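Bifunctional purine biosynthetic protein ADE5,7 (Cryptococcus neoformans var. grubii serotype A, PDB 7LVO) catalyses, through this GAR synthetase half, the ATP-dependent ligation of 5-phosphoribosylamine to glycine in de novo purine synthesis, and through its other half the AIR synthetase step. Local coordinates at residues E114-G123 against G134-G144; P311-G319 against E331-E340. All coordinates share one frame; numbering follows the deposited sequence.

Contact 1: residues E114-G123 against G134-G144; sequences EQPLVDGVEG and GPSPAAAMLEG. With EDO (1,2-ethanediol), chain B.
In the N domain of the GAR synthetase half, a Schellman turn at Gly120 packs against Pro137. Gly120 leaves helical geometry after helix 114-118, with positive phi and two bonds back into the last turn, and is the N-cap of helix 121-126. Gly120 CA lies 3.6 Å from Pro137 CG. Beside it, Glu122 crosses Pro137 at about a right angle. The Glu122 chain bends at chi2 (-95°), which carries Glu122 OE1 over to Pro137 CD at 3.2 Å. Its CB touches Pro135 O. Leu117 CD2, a methyl tip, is 3.8 Å from Pro135 CD. Ala140 CB sits 3.6 Å from Leu117 O. Both Val118 methyls meet the bare CA of Gly144, Val118 CG2 at 3.6 Å. Two waters join the backbones. One donates to Leu117 O and Pro135 O and accepts from Glu122 N. The other donates to Val118 O and Pro137 O. A 1,2-ethanediol, probably from the crystallisation liquor, accepts from Ala138 N. Glu114 and Glu143 approach from opposite directions with extended chains, their carboxylate planes 24° apart. Glu114 OE1 is 3.0 Å from Glu143 OE2, both acceptors. Glu143 OE2 also makes a salt bridge to Arg335, and its OE1 probably accepts a hydrogen bond from Val334 N. Glu114 is also against Leu195 of the predicted ATP site. The positive charge of Arg335 probably offsets the repulsion between the two acids.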
ATOM      1  N   GLU A 114      -2.989  -0.368   7.086  1.00 35.02           N
ATOM      2  CA  GLU A 114      -2.389   0.781   7.754  1.00 36.74           C
ATOM      3  C   GLU A 114      -2.775   0.840   9.226  1.00 29.81           C
ATOM      4  O   GLU A 114      -1.940   1.180  10.077  1.00 29.09           O
ATOM      5  CB  GLU A 114      -2.814   2.069   7.040  1.00 42.67           C
ATOM      6  CG  GLU A 114      -2.353   3.354   7.710  1.00 47.06           C
ATOM      7  CD  GLU A 114      -3.087   4.582   7.182  1.00 57.33           C
ATOM      8  OE1 GLU A 114      -3.956   4.422   6.299  1.00 68.49           O
ATOM      9  OE2 GLU A 114      -2.796   5.704   7.653  1.00 52.48           O
ATOM     10  N   GLN A 115      -4.029   0.514   9.546  1.00 25.41           N
ATOM     11  CA  GLN A 115      -4.521   0.742  10.902  1.00 31.86           C
ATOM     12  C   GLN A 115      -3.671   0.060  11.965  1.00 25.73           C
ATOM     13  O   GLN A 115      -3.279   0.735  12.931  1.00 33.28           O
ATOM     14  CB  GLN A 115      -5.981   0.294  10.994  1.00 32.79           C
ATOM     15  CG  GLN A 115      -6.618   0.532  12.357  1.00 42.36           C
ATOM     16  CD  GLN A 115      -8.131   0.401  12.327  1.00 57.55           C
ATOM     17  OE1 GLN A 115      -8.808   1.073  11.545  1.00 51.76           O
ATOM     18  NE2 GLN A 115      -8.669  -0.469  13.177  1.00 59.03           N
ATOM     19  N   PRO A 116      -3.363  -1.240  11.879  1.00 27.49           N
ATOM     20  CA  PRO A 116      -2.574  -1.863  12.962  1.00 25.12           C
ATOM     21  C   PRO A 116      -1.197  -1.242  13.129  1.00 25.35           C
ATOM     22  O   PRO A 116      -0.711  -1.127  14.259  1.00 26.13           O
ATOM     23  CB  PRO A 116      -2.494  -3.340  12.539  1.00 27.91           C
ATOM     24  CG  PRO A 116      -2.776  -3.346  11.070  1.00 36.83           C
ATOM     25  CD  PRO A 116      -3.735  -2.209  10.831  1.00 29.22           C
ATOM     26  N   LEU A 117      -0.547  -0.849  12.033  1.00 24.22           N
ATOM     27  CA  LEU A 117       0.764  -0.212  12.143  1.00 26.39           C
ATOM     28  C   LEU A 117       0.659   1.133  12.849  1.00 26.91           C
ATOM     29  O   LEU A 117       1.352   1.383  13.846  1.00 23.02           O
ATOM     30  CB  LEU A 117       1.381  -0.049  10.755  1.00 22.81           C
ATOM     31  CG  LEU A 117       1.862  -1.334  10.093  1.00 23.46           C
ATOM     32  CD1 LEU A 117       2.295  -1.072   8.659  1.00 25.80           C
ATOM     33  CD2 LEU A 117       2.999  -1.951  10.883  1.00 23.22           C
ATOM     34  N   VAL A 118      -0.219   2.013  12.359  1.00 25.78           N
ATOM     35  CA  VAL A 118      -0.373   3.327  12.979  1.00 26.98           C
ATOM     36  C   VAL A 118      -0.877   3.190  14.406  1.00 24.05           C
ATOM     37  O   VAL A 118      -0.587   4.035  15.261  1.00 30.88           O
ATOM     38  CB  VAL A 118      -1.314   4.209  12.130  1.00 30.36           C
ATOM     39  CG1 VAL A 118      -1.662   5.482  12.864  1.00 28.23           C
ATOM     40  CG2 VAL A 118      -0.665   4.527  10.793  1.00 29.39           C
ATOM     41  N   ASP A 119      -1.648   2.140  14.690  1.00 24.14           N
ATOM     42  CA  ASP A 119      -2.126   1.898  16.045  1.00 27.83           C
ATOM     43  C   ASP A 119      -1.066   1.265  16.937  1.00 29.96           C
ATOM     44  O   ASP A 119      -1.287   1.146  18.140  1.00 27.21           O
ATOM     45  CB  ASP A 119      -3.373   1.015  16.008  1.00 29.73           C
ATOM     46  CG  ASP A 119      -4.600   1.758  15.494  1.00 34.42           C
ATOM     47  OD1 ASP A 119      -4.501   2.978  15.263  1.00 36.14           O
ATOM     48  OD2 ASP A 119      -5.664   1.123  15.325  1.00 38.93           O
ATOM     49  N   GLY A 120       0.071   0.863  16.377  1.00 31.85           N
ATOM     50  CA  GLY A 120       1.183   0.389  17.156  1.00 28.36           C
ATOM     51  C   GLY A 120       1.304  -1.107  17.317  1.00 28.74           C
ATOM     52  O   GLY A 120       1.752  -1.560  18.380  1.00 36.96           O
ATOM     53  N   VAL A 121       0.936  -1.887  16.304  1.00 29.21           N
ATOM     54  CA  VAL A 121       1.036  -3.336  16.413  1.00 32.12           C
ATOM     55  C   VAL A 121       2.489  -3.765  16.588  1.00 27.98           C
ATOM     56  O   VAL A 121       2.769  -4.788  17.222  1.00 33.65           O
ATOM     57  CB  VAL A 121       0.391  -4.010  15.182  1.00 28.36           C
ATOM     58  CG1 VAL A 121       1.208  -3.718  13.927  1.00 31.46           C
ATOM     59  CG2 VAL A 121       0.254  -5.507  15.403  1.00 25.36           C
ATOM     60  N   GLU A 122       3.431  -3.002  16.030  1.00 24.78           N
ATOM     61  CA  GLU A 122       4.839  -3.363  16.139  1.00 33.09           C
ATOM     62  C   GLU A 122       5.284  -3.410  17.596  1.00 33.48           C
ATOM     63  O   GLU A 122       5.978  -4.349  18.007  1.00 30.00           O
ATOM     64  CB  GLU A 122       5.696  -2.373  15.350  1.00 28.00           C
ATOM     65  CG  GLU A 122       7.158  -2.777  15.195  1.00 31.06           C
ATOM     66  CD  GLU A 122       8.058  -2.172  16.256  1.00 31.09           C
ATOM     67  OE1 GLU A 122       7.562  -1.426  17.127  1.00 34.98           O
ATOM     68  OE2 GLU A 122       9.277  -2.439  16.215  1.00 43.59           O
ATOM     69  N   GLY A 123       4.893  -2.409  18.393  1.00 26.58           N
ATOM     70  CA  GLY A 123       5.237  -2.420  19.800  1.00 28.37           C
ATOM     71  C   GLY A 123       4.619  -3.573  20.556  1.00 34.63           C
ATOM     72  O   GLY A 123       5.242  -4.117  21.479  1.00 26.99           O
ATOM     73  N   GLY A 134       7.795  -3.908   9.636  1.00 28.76           N
ATOM     74  CA  GLY A 134       6.980  -2.719   9.647  1.00 25.42           C
ATOM     75  C   GLY A 134       7.521  -1.695  10.620  1.00 22.16           C
ATOM     76  O   GLY A 134       8.386  -1.989  11.446  1.00 25.59           O
ATOM     77  N   PRO A 135       7.012  -0.472  10.545  1.00 21.02           N
ATOM     78  CA  PRO A 135       7.558   0.604  11.368  1.00 32.54           C
ATOM     79  C   PRO A 135       7.091   0.521  12.811  1.00 32.36           C
ATOM     80  O   PRO A 135       6.028  -0.020  13.128  1.00 23.33           O
ATOM     81  CB  PRO A 135       7.019   1.873  10.687  1.00 29.78           C
ATOM     82  CG  PRO A 135       5.725   1.431  10.089  1.00 29.44           C
ATOM     83  CD  PRO A 135       5.976   0.015   9.612  1.00 25.12           C
ATOM     84  N   SER A 136       7.920   1.065  13.687  1.00 19.81           N
ATOM     85  CA  SER A 136       7.522   1.252  15.074  1.00 28.97           C
ATOM     86  C   SER A 136       6.299   2.162  15.140  1.00 25.43           C
ATOM     87  O   SER A 136       6.007   2.895  14.190  1.00 32.80           O
ATOM     88  CB  SER A 136       8.665   1.857  15.879  1.00 31.96           C
ATOM     89  OG  SER A 136       8.933   3.173  15.444  1.00 28.80           O
ATOM     90  N   PRO A 137       5.559   2.121  16.249  1.00 31.44           N
ATOM     91  CA  PRO A 137       4.423   3.049  16.399  1.00 28.94           C
ATOM     92  C   PRO A 137       4.767   4.491  16.050  1.00 33.87           C
ATOM     93  O   PRO A 137       3.939   5.203  15.465  1.00 25.69           O
ATOM     94  CB  PRO A 137       4.047   2.899  17.877  1.00 27.12           C
ATOM     95  CG  PRO A 137       4.471   1.510  18.231  1.00 37.74           C
ATOM     96  CD  PRO A 137       5.708   1.211  17.401  1.00 25.10           C
ATOM     97  N   ALA A 138       5.980   4.939  16.392  1.00 29.30           N
ATOM     98  CA  ALA A 138       6.383   6.305  16.078  1.00 30.56           C
ATOM     99  C   ALA A 138       6.678   6.471  14.588  1.00 29.23           C
ATOM    100  O   ALA A 138       6.170   7.397  13.944  1.00 30.62           O
ATOM    101  CB  ALA A 138       7.601   6.693  16.913  1.00 33.22           C
ATOM    102  N   ALA A 139       7.505   5.588  14.026  1.00 25.42           N
ATOM    103  CA  ALA A 139       7.849   5.696  12.613  1.00 35.57           C
ATOM    104  C   ALA A 139       6.615   5.589  11.723  1.00 35.66           C
ATOM    105  O   ALA A 139       6.581   6.176  10.634  1.00 26.32           O
ATOM    106  CB  ALA A 139       8.863   4.615  12.236  1.00 30.34           C
ATOM    107  N   ALA A 140       5.595   4.847  12.165  1.00 36.17           N
ATOM    108  CA  ALA A 140       4.370   4.713  11.383  1.00 29.43           C
ATOM    109  C   ALA A 140       3.627   6.036  11.234  1.00 36.25           C
ATOM    110  O   ALA A 140       2.721   6.126  10.396  1.00 28.50           O
ATOM    111  CB  ALA A 140       3.452   3.673  12.026  1.00 29.66           C
ATOM    112  N   MET A 141       3.992   7.060  12.013  1.00 29.14           N
ATOM    113  CA  MET A 141       3.319   8.349  11.913  1.00 33.89           C
ATOM    114  C   MET A 141       3.558   9.031  10.570  1.00 27.13           C
ATOM    115  O   MET A 141       2.841   9.977  10.238  1.00 25.20           O
ATOM    116  CB  MET A 141       3.779   9.263  13.044  1.00 33.81           C
ATOM    117  CG  MET A 141       3.456   8.734  14.435  1.00 35.76           C
ATOM    118  SD  MET A 141       3.976   9.861  15.752  1.00 40.20           S
ATOM    119  CE  MET A 141       2.616  11.028  15.759  1.00 50.24           C
ATOM    120  N   LEU A 142       4.541   8.574   9.795  1.00 24.49           N
ATOM    121  CA  LEU A 142       4.725   9.113   8.450  1.00 33.47           C
ATOM    122  C   LEU A 142       3.455   8.973   7.619  1.00 27.97           C
ATOM    123  O   LEU A 142       3.191   9.802   6.743  1.00 26.83           O
ATOM    124  CB  LEU A 142       5.884   8.409   7.742  1.00 35.01           C
ATOM    125  CG  LEU A 142       7.302   8.774   8.159  1.00 32.88           C
ATOM    126  CD1 LEU A 142       8.307   7.917   7.381  1.00 25.72           C
ATOM    127  CD2 LEU A 142       7.585  10.255   7.945  1.00 29.86           C
ATOM    128  N   GLU A 143       2.663   7.927   7.869  1.00 32.70           N
ATOM    129  CA  GLU A 143       1.362   7.769   7.241  1.00 33.01           C
ATOM    130  C   GLU A 143       0.202   8.079   8.168  1.00 37.00           C
ATOM    131  O   GLU A 143      -0.857   8.481   7.692  1.00 36.69           O
ATOM    132  CB  GLU A 143       1.198   6.340   6.705  1.00 37.25           C
ATOM    133  CG  GLU A 143      -0.056   6.144   5.856  1.00 34.50           C
ATOM    134  CD  GLU A 143      -0.227   4.715   5.366  1.00 35.58           C
ATOM    135  OE1 GLU A 143       0.717   3.908   5.503  1.00 29.69           O
ATOM    136  OE2 GLU A 143      -1.319   4.401   4.839  1.00 33.16           O
ATOM    137  N   GLY A 144       0.385   7.914   9.482  1.00 31.45           N
ATOM    138  CA  GLY A 144      -0.711   8.111  10.412  1.00 30.69           C
ATOM    139  C   GLY A 144      -1.089   9.560  10.619  1.00 28.38           C
ATOM    140  O   GLY A 144      -2.253   9.862  10.903  1.00 35.18           O
TER
HETATM  141  C1  EDO B 501       7.343   3.320  19.959  1.00 36.70           C
HETATM  142  O1  EDO B 501       7.561   3.563  18.561  1.00 36.70           O
HETATM  143  C2  EDO B 501       8.036   2.031  20.379  1.00 36.70           C
HETATM  144  O2  EDO B 501       9.443   2.151  20.159  1.00 36.70           O
HETATM  145  O   HOH W   1       3.537  -0.280  14.580  1.00 20.54           O
HETATM  146  O   HOH W   2       1.504   6.073  14.573  1.00 37.54           O
HETATM  147  O   HOH W   3      10.586  -2.609  13.649  1.00 26.44           O

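Contact 2: residues P311-G319 against E331-E340; sequences PFVGMLFTG and EYNVRFGDPE
Phe317 starts its contact with segment 331-340 at CB, which lies 3.3 Å from Asn333 O and 3.4 Å from Arg335 O. With CG anti to the backbone N (chi1 178°), the ring runs alongside the Asn333 side chain. Phe317 CD1 is 3.6 Å from Asn333 CB. On the other flank, Phe317 CD2 approaches Gly337 CA at 4.1 Å. At the tip, Phe317 CZ meets Glu340 OE2 at 3.5 Å, near the ring plane. The Glu340 carboxylate stands 72° from the ring, and its OE2 is held by a hydrogen bond to Ser242 of the predicted ATP site. Phe317 belongs to an antiparallel hairpin of the ATP-grasp domain, strands 315-323 and 326-333. Phe317 and Asn333 form a hydrogen-bonded pair, and Gly319 N donates to Glu331 O. Glu331 and Asn333 are predicted magnesium ligands. Thr318 and Tyr332 form the non-hydrogen-bonded pair between them. There Thr318 OG1 lies at the edge of the Tyr332 ring, in plane, while Tyr332 OH is hydrogen-bonded to Thr301 OG1. Beyond the paired strands, a water accepts from Met315 N and donates to Val334 O. Met315 makes a CH-pi contact, its CG over one face of Phe336, 3.9 Å from the ring centroid. Met315 SD stands farther above that face, 4.8 Å from the Phe336 centroid, as a Met-aromatic contact. Phe312 CE2, at the ring edge, is 3.5 Å from Val334 CG1.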
ATOM      1  N   PRO A 311      14.207   5.545  13.547  1.00 25.64           N
ATOM      2  CA  PRO A 311      14.505   4.950  12.239  1.00 22.03           C
ATOM      3  C   PRO A 311      13.314   4.173  11.697  1.00 31.37           C
ATOM      4  O   PRO A 311      12.485   3.663  12.451  1.00 19.31           O
ATOM      5  CB  PRO A 311      15.689   4.021  12.529  1.00 23.48           C
ATOM      6  CG  PRO A 311      16.322   4.589  13.769  1.00 25.50           C
ATOM      7  CD  PRO A 311      15.197   5.177  14.577  1.00 30.89           C
ATOM      8  N   PHE A 312      13.239   4.090  10.373  1.00 21.98           N
ATOM      9  CA  PHE A 312      12.137   3.434   9.691  1.00 23.85           C
ATOM     10  C   PHE A 312      12.580   2.059   9.206  1.00 25.85           C
ATOM     11  O   PHE A 312      13.546   1.945   8.438  1.00 18.80           O
ATOM     12  CB  PHE A 312      11.636   4.251   8.498  1.00 19.69           C
ATOM     13  CG  PHE A 312      10.461   3.620   7.796  1.00 21.33           C
ATOM     14  CD1 PHE A 312      10.660   2.694   6.781  1.00 24.52           C
ATOM     15  CD2 PHE A 312       9.161   3.926   8.174  1.00 21.04           C
ATOM     16  CE1 PHE A 312       9.584   2.100   6.149  1.00 25.00           C
ATOM     17  CE2 PHE A 312       8.083   3.341   7.528  1.00 22.76           C
ATOM     18  CZ  PHE A 312       8.301   2.419   6.520  1.00 18.26           C
ATOM     19  N   VAL A 313      11.871   1.026   9.644  1.00 22.90           N
ATOM     20  CA  VAL A 313      12.098  -0.344   9.205  1.00 22.52           C
ATOM     21  C   VAL A 313      10.816  -0.849   8.560  1.00 22.36           C
ATOM     22  O   VAL A 313       9.722  -0.657   9.106  1.00 21.62           O
ATOM     23  CB  VAL A 313      12.523  -1.253  10.374  1.00 21.82           C
ATOM     24  CG1 VAL A 313      12.760  -2.669   9.880  1.00 25.20           C
ATOM     25  CG2 VAL A 313      13.775  -0.702  11.051  1.00 29.62           C
ATOM     26  N   GLY A 314      10.947  -1.479   7.395  1.00 20.42           N
ATOM     27  CA  GLY A 314       9.795  -2.034   6.710  1.00 22.96           C
ATOM     28  C   GLY A 314       9.707  -1.621   5.257  1.00 27.52           C
ATOM     29  O   GLY A 314      10.734  -1.420   4.597  1.00 23.29           O
ATOM     30  N   MET A 315       8.483  -1.492   4.749  1.00 20.05           N
ATOM     31  CA  MET A 315       8.233  -1.124   3.360  1.00 22.80           C
ATOM     32  C   MET A 315       7.826   0.344   3.325  1.00 23.46           C
ATOM     33  O   MET A 315       6.733   0.705   3.776  1.00 24.36           O
ATOM     34  CB  MET A 315       7.153  -2.017   2.745  1.00 21.84           C
ATOM     35  CG  MET A 315       6.545  -1.476   1.457  1.00 31.17           C
ATOM     36  SD  MET A 315       7.771  -0.855   0.284  1.00 24.24           S
ATOM     37  CE  MET A 315       8.792  -2.306   0.048  1.00 24.99           C
ATOM     38  N   LEU A 316       8.704   1.187   2.779  1.00 19.27           N
ATOM     39  CA  LEU A 316       8.411   2.602   2.591  1.00 21.20           C
ATOM     40  C   LEU A 316       7.776   2.794   1.216  1.00 22.39           C
ATOM     41  O   LEU A 316       8.443   2.639   0.187  1.00 23.17           O
ATOM     42  CB  LEU A 316       9.678   3.439   2.735  1.00 23.27           C
ATOM     43  CG  LEU A 316       9.483   4.943   2.557  1.00 23.08           C
ATOM     44  CD1 LEU A 316       8.677   5.507   3.714  1.00 25.69           C
ATOM     45  CD2 LEU A 316      10.821   5.656   2.418  1.00 23.92           C
ATOM     46  N   PHE A 317       6.487   3.120   1.198  1.00 25.37           N
ATOM     47  CA  PHE A 317       5.748   3.401  -0.031  1.00 22.48           C
ATOM     48  C   PHE A 317       5.595   4.917  -0.143  1.00 29.79           C
ATOM     49  O   PHE A 317       4.842   5.536   0.624  1.00 28.95           O
ATOM     50  CB  PHE A 317       4.384   2.710  -0.020  1.00 30.98           C
ATOM     51  CG  PHE A 317       3.536   2.996  -1.232  1.00 31.63           C
ATOM     52  CD1 PHE A 317       2.946   4.238  -1.410  1.00 42.17           C
ATOM     53  CD2 PHE A 317       3.315   2.018  -2.184  1.00 38.04           C
ATOM     54  CE1 PHE A 317       2.163   4.501  -2.521  1.00 39.98           C
ATOM     55  CE2 PHE A 317       2.526   2.277  -3.297  1.00 36.79           C
ATOM     56  CZ  PHE A 317       1.952   3.522  -3.458  1.00 32.11           C
ATOM     57  N   THR A 318       6.298   5.514  -1.098  1.00 24.10           N
ATOM     58  CA  THR A 318       6.270   6.954  -1.317  1.00 22.92           C
ATOM     59  C   THR A 318       5.473   7.243  -2.580  1.00 25.88           C
ATOM     60  O   THR A 318       5.818   6.756  -3.661  1.00 23.74           O
ATOM     61  CB  THR A 318       7.687   7.521  -1.435  1.00 28.97           C
ATOM     62  OG1 THR A 318       8.459   7.103  -0.308  1.00 21.74           O
ATOM     63  CG2 THR A 318       7.651   9.039  -1.492  1.00 28.19           C
ATOM     64  N   GLY A 319       4.390   8.002  -2.433  1.00 23.07           N
ATOM     65  CA  GLY A 319       3.601   8.414  -3.572  1.00 24.57           C
ATOM     66  C   GLY A 319       4.052   9.754  -4.105  1.00 25.29           C
ATOM     67  O   GLY A 319       3.953  10.766  -3.403  1.00 27.27           O
ATOM     68  N   GLU A 331       2.403  11.834  -0.376  1.00 29.54           N
ATOM     69  CA  GLU A 331       2.136  11.203   0.909  1.00 34.49           C
ATOM     70  C   GLU A 331       3.069  10.020   1.096  1.00 30.53           C
ATOM     71  O   GLU A 331       3.530   9.415   0.123  1.00 27.20           O
ATOM     72  CB  GLU A 331       0.676  10.734   1.005  1.00 25.57           C
ATOM     73  CG  GLU A 331       0.297   9.706  -0.051  1.00 43.70           C
ATOM     74  CD  GLU A 331      -1.175   9.345  -0.016  1.00 56.21           C
ATOM     75  OE1 GLU A 331      -1.963  10.107   0.586  1.00 60.64           O
ATOM     76  OE2 GLU A 331      -1.542   8.296  -0.586  1.00 62.24           O
ATOM     77  N   TYR A 332       3.347   9.706   2.359  1.00 22.03           N
ATOM     78  CA  TYR A 332       4.079   8.504   2.727  1.00 29.92           C
ATOM     79  C   TYR A 332       3.080   7.423   3.130  1.00 30.18           C
ATOM     80  O   TYR A 332       2.134   7.691   3.882  1.00 30.14           O
ATOM     81  CB  TYR A 332       5.046   8.762   3.889  1.00 30.09           C
ATOM     82  CG  TYR A 332       6.267   9.579   3.549  1.00 24.79           C
ATOM     83  CD1 TYR A 332       7.210   9.114   2.642  1.00 28.01           C
ATOM     84  CD2 TYR A 332       6.497  10.801   4.158  1.00 24.88           C
ATOM     85  CE1 TYR A 332       8.333   9.856   2.337  1.00 27.85           C
ATOM     86  CE2 TYR A 332       7.621  11.552   3.860  1.00 32.74           C
ATOM     87  CZ  TYR A 332       8.533  11.075   2.948  1.00 31.15           C
ATOM     88  OH  TYR A 332       9.647  11.821   2.657  1.00 32.56           O
ATOM     89  N   ASN A 333       3.281   6.214   2.623  1.00 23.62           N
ATOM     90  CA  ASN A 333       2.619   5.018   3.119  1.00 25.08           C
ATOM     91  C   ASN A 333       3.696   4.078   3.654  1.00 34.97           C
ATOM     92  O   ASN A 333       4.759   3.922   3.035  1.00 27.08           O
ATOM     93  CB  ASN A 333       1.798   4.343   2.028  1.00 32.72           C
ATOM     94  CG  ASN A 333       0.543   5.140   1.668  1.00 40.66           C
ATOM     95  OD1 ASN A 333       0.434   6.331   1.966  1.00 35.75           O
ATOM     96  ND2 ASN A 333      -0.410   4.479   1.031  1.00 43.66           N
ATOM     97  N   VAL A 334       3.423   3.461   4.805  1.00 22.59           N
ATOM     98  CA  VAL A 334       4.460   2.742   5.538  1.00 20.62           C
ATOM     99  C   VAL A 334       4.250   1.240   5.453  1.00 23.57           C
ATOM    100  O   VAL A 334       4.558   0.504   6.399  1.00 22.96           O
ATOM    101  CB  VAL A 334       4.514   3.203   7.008  1.00 30.20           C
ATOM    102  CG1 VAL A 334       4.848   4.704   7.092  1.00 22.25           C
ATOM    103  CG2 VAL A 334       3.194   2.901   7.711  1.00 23.81           C
ATOM    104  N   ARG A 335       3.728   0.776   4.323  1.00 22.82           N
ATOM    105  CA  ARG A 335       3.505  -0.643   4.099  1.00 25.63           C
ATOM    106  C   ARG A 335       3.330  -0.872   2.607  1.00 25.74           C
ATOM    107  O   ARG A 335       3.243   0.072   1.818  1.00 24.76           O
ATOM    108  CB  ARG A 335       2.292  -1.150   4.885  1.00 23.40           C
ATOM    109  CG  ARG A 335       1.147  -0.149   5.033  1.00 27.80           C
ATOM    110  CD  ARG A 335       0.612   0.310   3.699  1.00 40.58           C
ATOM    111  NE  ARG A 335      -0.465   1.287   3.847  1.00 43.49           N
ATOM    112  CZ  ARG A 335      -1.125   1.836   2.835  1.00 49.10           C
ATOM    113  NH1 ARG A 335      -0.859   1.510   1.582  1.00 41.89           N
ATOM    114  NH2 ARG A 335      -2.074   2.730   3.086  1.00 62.21           N
ATOM    115  N   PHE A 336       3.290  -2.147   2.225  1.00 24.68           N
ATOM    116  CA  PHE A 336       3.076  -2.489   0.827  1.00 28.93           C
ATOM    117  C   PHE A 336       1.773  -1.873   0.320  1.00 27.89           C
ATOM    118  O   PHE A 336       0.820  -1.667   1.076  1.00 27.52           O
ATOM    119  CB  PHE A 336       3.050  -4.001   0.636  1.00 26.08           C
ATOM    120  CG  PHE A 336       4.413  -4.630   0.608  1.00 30.83           C
ATOM    121  CD1 PHE A 336       5.200  -4.539  -0.521  1.00 29.96           C
ATOM    122  CD2 PHE A 336       4.905  -5.320   1.712  1.00 26.80           C
ATOM    123  CE1 PHE A 336       6.459  -5.112  -0.552  1.00 32.59           C
ATOM    124  CE2 PHE A 336       6.154  -5.902   1.677  1.00 26.23           C
ATOM    125  CZ  PHE A 336       6.932  -5.797   0.548  1.00 28.90           C
ATOM    126  N   GLY A 337       1.747  -1.566  -0.977  1.00 22.69           N
ATOM    127  CA  GLY A 337       0.595  -0.958  -1.599  1.00 26.88           C
ATOM    128  C   GLY A 337      -0.292  -1.978  -2.291  1.00 27.79           C
ATOM    129  O   GLY A 337       0.130  -3.082  -2.628  1.00 30.26           O
ATOM    130  N   ASP A 338      -1.547  -1.590  -2.503  1.00 21.38           N
ATOM    131  CA  ASP A 338      -2.530  -2.437  -3.166  1.00 25.35           C
ATOM    132  C   ASP A 338      -3.215  -1.590  -4.230  1.00 29.12           C
ATOM    133  O   ASP A 338      -3.781  -0.528  -3.899  1.00 35.90           O
ATOM    134  CB  ASP A 338      -3.537  -2.987  -2.156  1.00 26.33           C
ATOM    135  CG  ASP A 338      -4.396  -4.096  -2.731  1.00 23.66           C
ATOM    136  OD1 ASP A 338      -4.941  -3.920  -3.826  1.00 30.41           O
ATOM    137  OD2 ASP A 338      -4.500  -5.160  -2.083  1.00 24.75           O
ATOM    138  N   PRO A 339      -3.216  -2.007  -5.507  1.00 28.14           N
ATOM    139  CA  PRO A 339      -2.707  -3.269  -6.055  1.00 27.26           C
ATOM    140  C   PRO A 339      -1.285  -3.229  -6.618  1.00 24.70           C
ATOM    141  O   PRO A 339      -0.958  -4.060  -7.456  1.00 20.99           O
ATOM    142  CB  PRO A 339      -3.704  -3.559  -7.185  1.00 24.75           C
ATOM    143  CG  PRO A 339      -3.999  -2.173  -7.723  1.00 31.66           C
ATOM    144  CD  PRO A 339      -3.953  -1.232  -6.526  1.00 34.39           C
ATOM    145  N   GLU A 340      -0.449  -2.302  -6.148  1.00 22.33           N
ATOM    146  CA  GLU A 340       0.925  -2.242  -6.648  1.00 24.44           C
ATOM    147  C   GLU A 340       1.681  -3.528  -6.327  1.00 26.66           C
ATOM    148  O   GLU A 340       2.506  -3.991  -7.123  1.00 22.76           O
ATOM    149  CB  GLU A 340       1.658  -1.038  -6.049  1.00 25.58           C
ATOM    150  CG  GLU A 340       1.244   0.304  -6.605  1.00 31.24           C
ATOM    151  CD  GLU A 340       0.184   0.983  -5.773  1.00 23.46           C
ATOM    152  OE1 GLU A 340      -0.392   0.317  -4.887  1.00 30.57           O
ATOM    153  OE2 GLU A 340      -0.070   2.178  -6.001  1.00 29.44           O
TER
HETATM  154  O   HOH W   4       6.171  -1.831   6.322  1.00 26.07           O

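Overall arrangement
From the N terminus, the chain first builds the parallel sheet that ends with strand 108-111. Contact 1 follows directly and closes a ten-residue loop that holds the rest of helix 121-126. The chain then runs through helix 146-155 and most of the ATP-grasp region. Contact 2 opens only after helix 287-307 and closes the hairpin of strands 315-323 and 326-333. The two contacts are in series; neither nests in nor crosses the other. The centres of contacts 1 and 2 lie about 11 Å apart. They meet at Glu143, whose carboxylate reaches backbone and side chain just after strand 326-333. This joins helix 141-144 to that strand, beside the predicted magnesium ligand Asn333.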